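Local coordinates for DNA ligase D 3'-phosphoesterase domain-containing protein (Methanocella paludicola, PDB 5DMP), which probably removes 3'-terminal phosphates and ribonucleotides from DNA ends during archaeal non-homologous end joining, as a phosphoesterase of the LigD family, at residues Ile55-Val63 with Thr73-Thr81; Lys116-Thr124 with Trp132-Pro140. All coordinates share one frame; numbering follows the deposited sequence.

Contact 1 (Ile55-Val63 with Thr73-Thr81). With VN4 (oxido(dioxo)vanadium), chain J.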
ATOM      1  N   ILE A  55       3.664 -10.612  -9.348  1.00 28.45           N
ATOM      2  CA  ILE A  55       2.799  -9.575  -9.979  1.00 29.90           C
ATOM      3  C   ILE A  55       1.355 -10.032 -10.079  1.00 31.20           C
ATOM      4  O   ILE A  55       0.455  -9.243  -9.772  1.00 29.29           O
ATOM      5  CB  ILE A  55       3.381  -9.111 -11.324  1.00 36.64           C
ATOM      6  CG1 ILE A  55       4.595  -8.203 -11.051  1.00 38.06           C
ATOM      7  CG2 ILE A  55       2.320  -8.363 -12.154  1.00 38.64           C
ATOM      8  CD1 ILE A  55       5.443  -8.000 -12.281  1.00 45.19           C
ATOM      9  N   GLY A  56       1.099 -11.312 -10.397  1.00 29.56           N
ATOM     10  CA  GLY A  56      -0.285 -11.768 -10.549  1.00 28.86           C
ATOM     11  C   GLY A  56      -1.092 -11.826  -9.240  1.00 32.15           C
ATOM     12  O   GLY A  56      -2.320 -11.830  -9.270  1.00 33.45           O
ATOM     13  N   TYR A  57      -0.414 -11.817  -8.076  1.00 28.45           N
ATOM     14  CA  TYR A  57      -1.115 -11.700  -6.785  1.00 26.65           C
ATOM     15  C   TYR A  57      -1.884 -10.393  -6.581  1.00 27.04           C
ATOM     16  O   TYR A  57      -2.789 -10.314  -5.724  1.00 27.50           O
ATOM     17  CB  TYR A  57      -0.070 -11.850  -5.656  1.00 27.27           C
ATOM     18  CG  TYR A  57      -0.655 -12.273  -4.362  1.00 27.76           C
ATOM     19  CD1 TYR A  57      -0.996 -13.604  -4.151  1.00 31.17           C
ATOM     20  CD2 TYR A  57      -0.909 -11.353  -3.327  1.00 27.98           C
ATOM     21  CE1 TYR A  57      -1.521 -14.032  -2.912  1.00 32.15           C
ATOM     22  CE2 TYR A  57      -1.496 -11.759  -2.122  1.00 29.22           C
ATOM     23  CZ  TYR A  57      -1.767 -13.121  -1.921  1.00 34.08           C
ATOM     24  OH  TYR A  57      -2.273 -13.579  -0.751  1.00 35.44           O
ATOM     25  N   ALA A  58      -1.576  -9.373  -7.375  1.00 26.57           N
ATOM     26  CA  ALA A  58      -2.296  -8.068  -7.195  1.00 25.21           C
ATOM     27  C   ALA A  58      -3.834  -8.161  -7.286  1.00 30.63           C
ATOM     28  O   ALA A  58      -4.572  -7.368  -6.676  1.00 32.17           O
ATOM     29  CB  ALA A  58      -1.789  -7.068  -8.214  1.00 25.25           C
ATOM     30  N   THR A  59      -4.359  -9.123  -8.053  1.00 29.01           N
ATOM     31  CA  THR A  59      -5.842  -9.247  -8.138  1.00 26.72           C
ATOM     32  C   THR A  59      -6.345 -10.466  -7.357  1.00 30.72           C
ATOM     33  O   THR A  59      -7.500 -10.864  -7.536  1.00 30.11           O
ATOM     34  CB  THR A  59      -6.317  -9.305  -9.621  1.00 31.35           C
ATOM     35  OG1 THR A  59      -5.644 -10.402 -10.237  1.00 30.21           O
ATOM     36  CG2 THR A  59      -5.861  -8.057 -10.365  1.00 32.58           C
ATOM     37  N   PHE A  60      -5.528 -11.044  -6.460  1.00 27.46           N
ATOM     38  CA  PHE A  60      -6.018 -12.142  -5.642  1.00 27.82           C
ATOM     39  C   PHE A  60      -7.021 -11.616  -4.612  1.00 31.78           C
ATOM     40  O   PHE A  60      -6.667 -10.715  -3.812  1.00 28.34           O
ATOM     41  CB  PHE A  60      -4.874 -12.870  -4.874  1.00 28.70           C
ATOM     42  CG  PHE A  60      -5.399 -13.897  -3.938  1.00 32.74           C
ATOM     43  CD1 PHE A  60      -6.183 -14.966  -4.436  1.00 36.52           C
ATOM     44  CD2 PHE A  60      -5.335 -13.715  -2.563  1.00 28.92           C
ATOM     45  CE1 PHE A  60      -6.724 -15.917  -3.576  1.00 40.54           C
ATOM     46  CE2 PHE A  60      -5.879 -14.661  -1.717  1.00 33.30           C
ATOM     47  CZ  PHE A  60      -6.580 -15.756  -2.214  1.00 36.52           C
ATOM     48  N   GLU A  61      -8.255 -12.155  -4.623  1.00 26.40           N
ATOM     49  CA  GLU A  61      -9.262 -11.794  -3.620  1.00 28.32           C
ATOM     50  C   GLU A  61      -9.928 -13.103  -3.254  1.00 30.58           C
ATOM     51  O   GLU A  61     -10.394 -13.769  -4.179  1.00 31.39           O
ATOM     52  CB  GLU A  61     -10.293 -10.847  -4.285  1.00 26.57           C
ATOM     53  CG  GLU A  61     -11.458 -10.531  -3.370  1.00 30.09           C
ATOM     54  CD  GLU A  61     -12.172  -9.266  -3.823  1.00 32.95           C
ATOM     55  OE1 GLU A  61     -11.588  -8.171  -3.673  1.00 26.88           O
ATOM     56  OE2 GLU A  61     -13.348  -9.377  -4.311  1.00 31.22           O
ATOM     57  N   GLY A  62      -9.930 -13.514  -1.990  1.00 27.75           N
ATOM     58  CA  GLY A  62     -10.467 -14.874  -1.650  1.00 29.62           C
ATOM     59  C   GLY A  62      -9.938 -15.273  -0.279  1.00 34.69           C
ATOM     60  O   GLY A  62      -9.607 -14.418   0.530  1.00 32.72           O
ATOM     61  N   VAL A  63      -9.785 -16.564  -0.029  1.00 28.50           N
ATOM     62  CA  VAL A  63      -9.497 -17.020   1.320  1.00 30.89           C
ATOM     63  C   VAL A  63      -8.274 -17.910   1.268  1.00 33.73           C
ATOM     64  O   VAL A  63      -8.176 -18.768   0.394  1.00 31.85           O
ATOM     65  CB  VAL A  63     -10.686 -17.842   1.872  1.00 36.35           C
ATOM     66  CG1 VAL A  63     -10.314 -18.519   3.188  1.00 37.37           C
ATOM     67  CG2 VAL A  63     -11.930 -16.938   2.027  1.00 38.78           C
ATOM     68  N   THR A  73      -8.878 -13.813   5.138  1.00 28.27           N
ATOM     69  CA  THR A  73      -9.654 -13.307   3.982  1.00 30.48           C
ATOM     70  C   THR A  73      -8.886 -12.150   3.407  1.00 30.21           C
ATOM     71  O   THR A  73      -8.432 -11.310   4.135  1.00 28.69           O
ATOM     72  CB  THR A  73     -11.010 -12.777   4.419  1.00 32.65           C
ATOM     73  OG1 THR A  73     -11.662 -13.799   5.167  1.00 37.24           O
ATOM     74  CG2 THR A  73     -11.878 -12.496   3.187  1.00 32.55           C
ATOM     75  N   VAL A  74      -8.762 -12.130   2.083  1.00 27.91           N
ATOM     76  CA  VAL A  74      -8.004 -11.117   1.380  1.00 25.21           C
ATOM     77  C   VAL A  74      -8.939 -10.419   0.415  1.00 28.58           C
ATOM     78  O   VAL A  74      -9.590 -11.077  -0.423  1.00 30.60           O
ATOM     79  CB  VAL A  74      -6.868 -11.747   0.566  1.00 27.48           C
ATOM     80  CG1 VAL A  74      -6.084 -10.689  -0.223  1.00 27.45           C
ATOM     81  CG2 VAL A  74      -5.959 -12.554   1.520  1.00 30.10           C
ATOM     82  N   MET A  75      -9.004  -9.103   0.545  1.00 25.94           N
ATOM     83  CA  MET A  75      -9.806  -8.265  -0.322  1.00 27.57           C
ATOM     84  C   MET A  75      -8.893  -7.368  -1.125  1.00 25.82           C
ATOM     85  O   MET A  75      -7.948  -6.805  -0.560  1.00 28.48           O
ATOM     86  CB  MET A  75     -10.700  -7.359   0.555  1.00 27.59           C
ATOM     87  CG  MET A  75     -11.292  -6.192  -0.247  1.00 27.60           C
ATOM     88  SD  MET A  75     -12.132  -4.963   0.791  1.00 30.80           S
ATOM     89  CE  MET A  75     -13.454  -5.967   1.514  1.00 27.24           C
ATOM     90  N   VAL A  76      -9.170  -7.160  -2.407  1.00 26.67           N
ATOM     91  CA  VAL A  76      -8.393  -6.194  -3.173  1.00 25.49           C
ATOM     92  C   VAL A  76      -9.075  -4.881  -2.886  1.00 25.63           C
ATOM     93  O   VAL A  76     -10.162  -4.579  -3.391  1.00 25.78           O
ATOM     94  CB  VAL A  76      -8.338  -6.506  -4.702  1.00 25.63           C
ATOM     95  CG1 VAL A  76      -7.575  -5.378  -5.407  1.00 27.23           C
ATOM     96  CG2 VAL A  76      -7.567  -7.842  -4.869  1.00 23.27           C
ATOM     97  N   TRP A  77      -8.442  -4.118  -2.006  1.00 25.36           N
ATOM     98  CA  TRP A  77      -9.035  -2.936  -1.432  1.00 27.64           C
ATOM     99  C   TRP A  77      -8.825  -1.691  -2.310  1.00 25.71           C
ATOM    100  O   TRP A  77      -9.693  -0.823  -2.363  1.00 26.47           O
ATOM    101  CB  TRP A  77      -8.539  -2.786   0.058  1.00 27.86           C
ATOM    102  CG  TRP A  77      -9.155  -1.595   0.797  1.00 26.61           C
ATOM    103  CD1 TRP A  77     -10.290  -1.603   1.606  1.00 27.69           C
ATOM    104  CD2 TRP A  77      -8.645  -0.226   0.818  1.00 26.85           C
ATOM    105  NE1 TRP A  77     -10.480  -0.300   2.144  1.00 28.88           N
ATOM    106  CE2 TRP A  77      -9.523   0.545   1.637  1.00 27.02           C
ATOM    107  CE3 TRP A  77      -7.554   0.413   0.198  1.00 26.99           C
ATOM    108  CZ2 TRP A  77      -9.311   1.931   1.869  1.00 26.88           C
ATOM    109  CZ3 TRP A  77      -7.323   1.796   0.425  1.00 28.19           C
ATOM    110  CH2 TRP A  77      -8.241   2.534   1.263  1.00 29.26           C
ATOM    111  N   ASP A  78      -7.668  -1.555  -3.005  1.00 22.88           N
ATOM    112  CA  ASP A  78      -7.505  -0.509  -3.979  1.00 23.68           C
ATOM    113  C   ASP A  78      -6.477  -1.022  -4.972  1.00 24.43           C
ATOM    114  O   ASP A  78      -5.674  -1.900  -4.628  1.00 23.98           O
ATOM    115  CB  ASP A  78      -6.930   0.796  -3.355  1.00 27.23           C
ATOM    116  CG  ASP A  78      -7.072   1.987  -4.276  1.00 27.55           C
ATOM    117  OD1 ASP A  78      -7.855   1.920  -5.269  1.00 30.51           O
ATOM    118  OD2 ASP A  78      -6.415   3.080  -4.083  1.00 29.53           O
ATOM    119  N   ILE A  79      -6.544  -0.564  -6.204  1.00 26.82           N
ATOM    120  CA  ILE A  79      -5.581  -1.039  -7.211  1.00 27.12           C
ATOM    121  C   ILE A  79      -5.447   0.069  -8.281  1.00 26.98           C
ATOM    122  O   ILE A  79      -6.339   0.925  -8.495  1.00 27.42           O
ATOM    123  CB  ILE A  79      -6.036  -2.400  -7.826  1.00 27.26           C
ATOM    124  CG1 ILE A  79      -4.857  -3.078  -8.563  1.00 29.02           C
ATOM    125  CG2 ILE A  79      -7.259  -2.136  -8.763  1.00 28.01           C
ATOM    126  CD1 ILE A  79      -5.105  -4.569  -8.837  1.00 28.06           C
ATOM    127  N   GLY A  80      -4.302   0.112  -8.928  1.00 25.88           N
ATOM    128  CA  GLY A  80      -4.083   1.053 -10.023  1.00 28.65           C
ATOM    129  C   GLY A  80      -2.599   0.964 -10.361  1.00 27.53           C
ATOM    130  O   GLY A  80      -2.016  -0.117 -10.412  1.00 28.66           O
ATOM    131  N   THR A  81      -2.017   2.112 -10.607  1.00 26.11           N
ATOM    132  CA  THR A  81      -0.621   2.199 -10.984  1.00 27.06           C
ATOM    133  C   THR A  81       0.001   3.318 -10.148  1.00 26.55           C
ATOM    134  O   THR A  81      -0.700   3.902  -9.285  1.00 27.18           O
ATOM    135  CB  THR A  81      -0.482   2.565 -12.510  1.00 31.62           C
ATOM    136  OG1 THR A  81      -1.161   3.790 -12.791  1.00 31.04           O
ATOM    137  CG2 THR A  81      -1.123   1.450 -13.410  1.00 37.26           C
TER
HETATM  138  V   VN4 J 209      -0.184 -12.104   1.881  1.00 64.29           V
HETATM  139  O1  VN4 J 209       0.598 -13.660   1.073  1.00 56.12           O
HETATM  140  O2  VN4 J 209      -2.085 -12.154   1.536  1.00 46.00           O
HETATM  141  O3  VN4 J 209       0.872 -10.836   2.817  1.00 58.94           O
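The oxido(dioxo)vanadium pocket is bordered here by Tyr57 and Val74, where the hairpin of strands 62-64 and 72-84 meets the 3-10 turn that precedes it. Gly62 and Val74 form an antiparallel hydrogen-bonded pair: Gly62 N reaches Val74 O at 2.9 Å, and Val74 N returns to Gly62 O. The Phe60 ring lies crosswise to Val74, with CE2 3.8 Å from Val74 CB. With chi1 at -158°, the Tyr57 ring swings away from its own amide, and the hydroxyl comes to the ligand. Tyr57 OH donates to ligand O2 at 2.7 Å, and O2 lies near the plane of the ring at its edge. Val74 CG2 is 3.9 Å from the same oxygen. Phe60 CB sits over the centre of the Tyr57 ring and backs it. His53 binds the ligand too.

The extended Glu61 side chain reaches over to the backbone of Val76. Its OE1 takes Val76 N on the anti lone pair at 2.9 Å, with an N-H...O angle of 164°. Ser155 also bonds OE1, while Arg160 and Thr158 hold OE2. Replacing Glu61 with an alanine would probably leave Val76 N without this acceptor and Arg160 without its salt-bridge mate. Further on, Ile79 CD1 packs 4.2 Å from Ala58 CB and also meets Thr59 CG2. Trp77 and Asp78 form a classic beta bulge opposite Ile8. Strand 72-84 pairs with strand 5-12 there, and helix 162-167 packs on Glu61, Thr73 and Met75.

Contact 2 (Lys116-Thr124 with Trp132-Pro140). With EDO (1,2-ethanediol), chain E.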
ATOM      1  N   LYS A 116      -5.356   8.626  -4.401  1.00 28.72           N
ATOM      2  CA  LYS A 116      -4.900   9.276  -5.635  1.00 31.49           C
ATOM      3  C   LYS A 116      -4.130  10.444  -5.231  1.00 36.69           C
ATOM      4  O   LYS A 116      -4.708  11.505  -4.961  1.00 40.61           O
ATOM      5  CB  LYS A 116      -6.027   9.898  -6.497  1.00 39.84           C
ATOM      6  CG  LYS A 116      -7.305   9.155  -6.726  1.00 50.92           C
ATOM      7  CD  LYS A 116      -8.048   9.870  -7.881  1.00 58.40           C
ATOM      8  CE  LYS A 116      -9.478   9.349  -8.034  1.00 64.92           C
ATOM      9  NZ  LYS A 116      -9.520   8.037  -8.749  1.00 59.39           N
ATOM     10  N   GLY A 117      -2.834  10.324  -5.231  1.00 27.27           N
ATOM     11  CA  GLY A 117      -2.027  11.505  -4.872  1.00 26.51           C
ATOM     12  C   GLY A 117      -0.687  11.065  -4.329  1.00 27.03           C
ATOM     13  O   GLY A 117      -0.335   9.870  -4.421  1.00 26.11           O
ATOM     14  N   SER A 118       0.087  12.032  -3.845  1.00 24.27           N
ATOM     15  CA  SER A 118       1.469  11.781  -3.459  1.00 25.39           C
ATOM     16  C   SER A 118       1.599  11.162  -2.070  1.00 29.54           C
ATOM     17  O   SER A 118       0.990  11.662  -1.115  1.00 27.31           O
ATOM     18  CB  SER A 118       2.251  13.096  -3.599  1.00 28.86           C
ATOM     19  OG  SER A 118       1.614  14.056  -2.776  1.00 27.52           O
ATOM     20  N   TYR A 119       2.376  10.055  -1.968  1.00 25.42           N
ATOM     21  CA  TYR A 119       2.610   9.323  -0.732  1.00 24.92           C
ATOM     22  C   TYR A 119       4.105   8.987  -0.633  1.00 23.22           C
ATOM     23  O   TYR A 119       4.795   8.847  -1.660  1.00 25.72           O
ATOM     24  CB  TYR A 119       1.815   7.976  -0.629  1.00 27.13           C
ATOM     25  CG  TYR A 119       0.354   8.220  -0.323  1.00 25.48           C
ATOM     26  CD1 TYR A 119      -0.525   8.595  -1.330  1.00 24.43           C
ATOM     27  CD2 TYR A 119      -0.105   8.070   1.000  1.00 29.39           C
ATOM     28  CE1 TYR A 119      -1.869   8.853  -1.045  1.00 28.88           C
ATOM     29  CE2 TYR A 119      -1.442   8.312   1.308  1.00 30.98           C
ATOM     30  CZ  TYR A 119      -2.280   8.706   0.289  1.00 30.35           C
ATOM     31  OH  TYR A 119      -3.614   8.948   0.574  1.00 33.85           O
ATOM     32  N   ALA A 120       4.568   8.985   0.617  1.00 23.94           N
ATOM     33  CA  ALA A 120       5.999   8.650   0.927  1.00 27.42           C
ATOM     34  C   ALA A 120       6.072   7.355   1.755  1.00 25.02           C
ATOM     35  O   ALA A 120       5.243   7.084   2.667  1.00 29.01           O
ATOM     36  CB  ALA A 120       6.677   9.779   1.683  1.00 27.74           C
ATOM     37  N   LEU A 121       7.154   6.612   1.517  1.00 26.50           N
ATOM     38  CA  LEU A 121       7.509   5.422   2.316  1.00 26.50           C
ATOM     39  C   LEU A 121       8.976   5.657   2.740  1.00 26.74           C
ATOM     40  O   LEU A 121       9.815   5.779   1.865  1.00 29.95           O
ATOM     41  CB  LEU A 121       7.490   4.150   1.438  1.00 28.86           C
ATOM     42  CG  LEU A 121       6.147   3.458   1.417  1.00 33.34           C
ATOM     43  CD1 LEU A 121       6.211   2.470   0.224  1.00 33.64           C
ATOM     44  CD2 LEU A 121       5.867   2.727   2.738  1.00 28.14           C
ATOM     45  N   ILE A 122       9.208   5.761   4.050  1.00 28.65           N
ATOM     46  CA  ILE A 122      10.569   6.166   4.530  1.00 30.64           C
ATOM     47  C   ILE A 122      11.114   5.080   5.428  1.00 30.62           C
ATOM     48  O   ILE A 122      10.480   4.773   6.461  1.00 32.67           O
ATOM     49  CB  ILE A 122      10.484   7.492   5.377  1.00 31.50           C
ATOM     50  CG1 ILE A 122       9.903   8.629   4.490  1.00 33.40           C
ATOM     51  CG2 ILE A 122      11.910   7.900   5.915  1.00 34.41           C
ATOM     52  CD1 ILE A 122      10.748   8.919   3.259  1.00 33.97           C
ATOM     53  N   ARG A 123      12.324   4.542   5.110  1.00 31.05           N
ATOM     54  CA  ARG A 123      12.814   3.418   5.927  1.00 30.83           C
ATOM     55  C   ARG A 123      13.364   3.957   7.261  1.00 40.25           C
ATOM     56  O   ARG A 123      13.927   5.046   7.288  1.00 39.32           O
ATOM     57  CB  ARG A 123      13.890   2.629   5.213  1.00 32.62           C
ATOM     58  CG  ARG A 123      14.322   1.467   6.078  1.00 37.71           C
ATOM     59  CD  ARG A 123      15.159   0.528   5.251  1.00 42.26           C
ATOM     60  NE  ARG A 123      16.300   1.251   4.752  1.00 46.40           N
ATOM     61  CZ  ARG A 123      16.743   1.129   3.506  1.00 48.64           C
ATOM     62  NH1 ARG A 123      16.096   0.346   2.630  1.00 48.24           N
ATOM     63  NH2 ARG A 123      17.805   1.828   3.130  1.00 48.49           N
ATOM     64  N   THR A 124      13.132   3.238   8.364  1.00 50.37           N
ATOM     65  CA  THR A 124      13.705   3.634   9.661  1.00 52.89           C
ATOM     66  C   THR A 124      14.780   2.605  10.133  1.00 60.23           C
ATOM     67  O   THR A 124      14.787   1.467   9.680  1.00 56.57           O
ATOM     68  CB  THR A 124      12.645   3.785  10.757  1.00 51.20           C
ATOM     69  OG1 THR A 124      12.422   2.527  11.408  1.00 43.50           O
ATOM     70  CG2 THR A 124      11.308   4.353  10.213  1.00 42.12           C
ATOM     71  N   TRP A 132       8.956   0.953   8.314  1.00 30.75           N
ATOM     72  CA  TRP A 132       9.064   2.149   7.486  1.00 27.99           C
ATOM     73  C   TRP A 132       7.891   2.982   7.916  1.00 27.35           C
ATOM     74  O   TRP A 132       6.981   2.495   8.548  1.00 29.91           O
ATOM     75  CB  TRP A 132       8.845   1.781   6.012  1.00 27.95           C
ATOM     76  CG  TRP A 132       9.927   0.965   5.338  1.00 24.97           C
ATOM     77  CD1 TRP A 132      10.458  -0.208   5.755  1.00 29.32           C
ATOM     78  CD2 TRP A 132      10.539   1.279   4.091  1.00 25.64           C
ATOM     79  NE1 TRP A 132      11.433  -0.638   4.852  1.00 29.06           N
ATOM     80  CE2 TRP A 132      11.472   0.238   3.798  1.00 26.35           C
ATOM     81  CE3 TRP A 132      10.406   2.364   3.201  1.00 26.85           C
ATOM     82  CZ2 TRP A 132      12.258   0.233   2.629  1.00 28.84           C
ATOM     83  CZ3 TRP A 132      11.190   2.394   2.018  1.00 29.25           C
ATOM     84  CH2 TRP A 132      12.126   1.327   1.745  1.00 31.52           C
ATOM     85  N   LEU A 133       7.953   4.271   7.589  1.00 27.76           N
ATOM     86  CA  LEU A 133       6.851   5.186   7.875  1.00 29.96           C
ATOM     87  C   LEU A 133       6.146   5.328   6.499  1.00 27.08           C
ATOM     88  O   LEU A 133       6.822   5.452   5.487  1.00 29.51           O
ATOM     89  CB  LEU A 133       7.428   6.565   8.184  1.00 30.65           C
ATOM     90  CG  LEU A 133       8.296   6.647   9.460  1.00 36.08           C
ATOM     91  CD1 LEU A 133       8.787   8.088   9.581  1.00 37.11           C
ATOM     92  CD2 LEU A 133       7.413   6.171  10.603  1.00 33.10           C
ATOM     93  N   PHE A 134       4.809   5.329   6.494  1.00 24.82           N
ATOM     94  CA  PHE A 134       4.054   5.471   5.267  1.00 23.79           C
ATOM     95  C   PHE A 134       3.117   6.679   5.499  1.00 25.90           C
ATOM     96  O   PHE A 134       2.323   6.666   6.448  1.00 27.87           O
ATOM     97  CB  PHE A 134       3.203   4.197   5.072  1.00 25.11           C
ATOM     98  CG  PHE A 134       2.184   4.257   3.945  1.00 28.78           C
ATOM     99  CD1 PHE A 134       2.516   4.731   2.673  1.00 29.17           C
ATOM    100  CD2 PHE A 134       0.912   3.718   4.149  1.00 31.81           C
ATOM    101  CE1 PHE A 134       1.581   4.723   1.630  1.00 27.42           C
ATOM    102  CE2 PHE A 134      -0.029   3.689   3.126  1.00 33.88           C
ATOM    103  CZ  PHE A 134       0.298   4.204   1.847  1.00 31.72           C
ATOM    104  N   PHE A 135       3.220   7.692   4.668  1.00 25.66           N
ATOM    105  CA  PHE A 135       2.307   8.843   4.905  1.00 26.31           C
ATOM    106  C   PHE A 135       1.956   9.571   3.610  1.00 26.08           C
ATOM    107  O   PHE A 135       2.724   9.622   2.643  1.00 24.77           O
ATOM    108  CB  PHE A 135       2.901   9.819   6.013  1.00 26.90           C
ATOM    109  CG  PHE A 135       4.258  10.280   5.711  1.00 27.27           C
ATOM    110  CD1 PHE A 135       4.466  11.463   4.959  1.00 29.27           C
ATOM    111  CD2 PHE A 135       5.393   9.545   6.164  1.00 30.42           C
ATOM    112  CE1 PHE A 135       5.759  11.916   4.672  1.00 33.13           C
ATOM    113  CE2 PHE A 135       6.679  10.004   5.868  1.00 31.53           C
ATOM    114  CZ  PHE A 135       6.880  11.171   5.128  1.00 34.28           C
ATOM    115  N   LYS A 136       0.775  10.188   3.659  1.00 26.93           N
ATOM    116  CA  LYS A 136       0.400  11.156   2.615  1.00 27.23           C
ATOM    117  C   LYS A 136       1.387  12.308   2.629  1.00 29.21           C
ATOM    118  O   LYS A 136       1.752  12.839   3.696  1.00 29.50           O
ATOM    119  CB  LYS A 136      -1.022  11.655   2.910  1.00 25.03           C
ATOM    120  CG  LYS A 136      -1.519  12.816   1.961  1.00 22.55           C
ATOM    121  CD  LYS A 136      -1.882  12.275   0.540  1.00 23.79           C
ATOM    122  CE  LYS A 136      -1.896  13.462  -0.478  1.00 28.08           C
ATOM    123  NZ  LYS A 136      -0.532  14.002  -0.844  1.00 27.15           N
ATOM    124  N   MET A 137       1.848  12.718   1.454  1.00 24.21           N
ATOM    125  CA  MET A 137       2.789  13.836   1.394  1.00 26.53           C
ATOM    126  C   MET A 137       2.005  15.177   1.543  1.00 27.33           C
ATOM    127  O   MET A 137       0.843  15.294   1.183  1.00 28.53           O
ATOM    128  CB  MET A 137       3.646  13.834   0.147  1.00 26.13           C
ATOM    129  CG  MET A 137       4.686  12.682   0.212  1.00 27.07           C
ATOM    130  SD  MET A 137       5.515  12.438  -1.365  1.00 33.63           S
ATOM    131  CE  MET A 137       6.619  13.883  -1.339  1.00 31.90           C
ATOM    132  N   LYS A 138       2.678  16.149   2.142  1.00 30.31           N
ATOM    133  CA  LYS A 138       2.022  17.395   2.487  1.00 31.03           C
ATOM    134  C   LYS A 138       1.682  18.172   1.190  1.00 32.63           C
ATOM    135  O   LYS A 138       2.485  18.278   0.264  1.00 34.11           O
ATOM    136  CB  LYS A 138       2.982  18.215   3.354  1.00 37.29           C
ATOM    137  CG  LYS A 138       2.500  19.651   3.619  1.00 42.58           C
ATOM    138  CD  LYS A 138       3.392  20.316   4.664  1.00 53.47           C
ATOM    139  CE  LYS A 138       2.780  21.635   5.159  1.00 62.15           C
ATOM    140  NZ  LYS A 138       3.468  22.067   6.410  1.00 66.89           N
ATOM    141  N   GLU A 139       0.475  18.684   1.136  1.00 34.60           N
ATOM    142  CA  GLU A 139       0.073  19.582   0.020  1.00 32.17           C
ATOM    143  C   GLU A 139      -1.055  20.414   0.602  1.00 36.11           C
ATOM    144  O   GLU A 139      -1.622  20.036   1.665  1.00 37.27           O
ATOM    145  CB  GLU A 139      -0.441  18.759  -1.151  1.00 30.42           C
ATOM    146  CG  GLU A 139      -1.570  17.842  -0.779  1.00 34.60           C
ATOM    147  CD  GLU A 139      -2.111  17.063  -1.997  1.00 41.74           C
ATOM    148  OE1 GLU A 139      -3.106  17.479  -2.625  1.00 48.48           O
ATOM    149  OE2 GLU A 139      -1.503  16.070  -2.422  1.00 43.54           O
ATOM    150  N   PRO A 140      -1.458  21.512  -0.107  1.00 42.10           N
ATOM    151  CA  PRO A 140      -2.556  22.355   0.407  1.00 41.31           C
ATOM    152  C   PRO A 140      -3.880  21.632   0.565  1.00 39.12           C
ATOM    153  O   PRO A 140      -4.295  20.773  -0.241  1.00 40.29           O
ATOM    154  CB  PRO A 140      -2.641  23.511  -0.624  1.00 43.99           C
ATOM    155  CG  PRO A 140      -1.261  23.627  -1.211  1.00 42.14           C
ATOM    156  CD  PRO A 140      -0.677  22.183  -1.172  1.00 42.11           C
TER
HETATM  157  C1  EDO E 204      -5.803  14.451  -2.778  1.00 67.28           C
HETATM  158  O1  EDO E 204      -5.181  15.551  -3.422  1.00 80.12           O
HETATM  159  C2  EDO E 204      -4.657  13.514  -2.487  1.00 63.65           C
HETATM  160  O2  EDO E 204      -5.066  12.668  -1.408  1.00 45.02           O
HETATM  161  O   HOH W   1      -1.248  14.563  -4.480  1.00 28.38           O
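Lys136 and Ser118 meet at one end of the antiparallel hairpin of strands 118-123 and 132-136. Lys136 NZ donates to Ser118 O at 2.8 Å, in the carbonyl plane and on a lone pair. Met137 N bonds the same oxygen from above that plane, so two donors grip it. A weak bond joins NZ to Ser118 OG. Glu139 OE2 makes a salt bridge to Lys136 NZ at 2.8 Å, and Met137 O accepts from NZ as well. The bend of the lysine at chi2 (75°) lays CD over one face of the Tyr119 ring, 4.0 Å from the ring centroid. The bend at chi4 (73°) turns NZ to meet Ser118 O. Along the strands, Ala120 pairs with Phe135 and Ile122 with Leu133 through two backbone bonds each. Ala120 CB sits over one face of the Phe135 ring, 3.7 Å from CZ. At the far end Arg123 CB lies over the centre of the six-membered ring of Trp132, 3.7 Å from its centroid. Leu121 CD2 touches Phe134 CB.

A second shell fixes these groups. A water accepts from Ser118 N and donates to Glu139 OE2. Arg123 NH2 bonds Asp102 O, and Trp31 meets Trp132 edge-to-face. The ammonium group of Lys136 is thus ringed by oxygens, and the Glu139 carboxylate would be expected to favour its charged form.

From the N terminus, strand 5-12 comes first and later flanks strand 72-84. Contact 1 closes a short loop when 73-81 returns on 55-63, with nine residues between them. The chain then passes through helix 97-103 and strand 105-111. Contact 2 closes a later hairpin, 132-140 on 116-124, across seven residues. The two loops follow in series and neither nests in nor crosses the other. The centres of contacts 1 and 2 lie about 22 Å apart, on opposite sides of the centre of the chain, and the contacts do not touch. Both belong to one antiparallel sheet: strand 105-111 pairs with 72-84 on one side and 118-123 on the other, and 132-136 pairs in turn with 45-53.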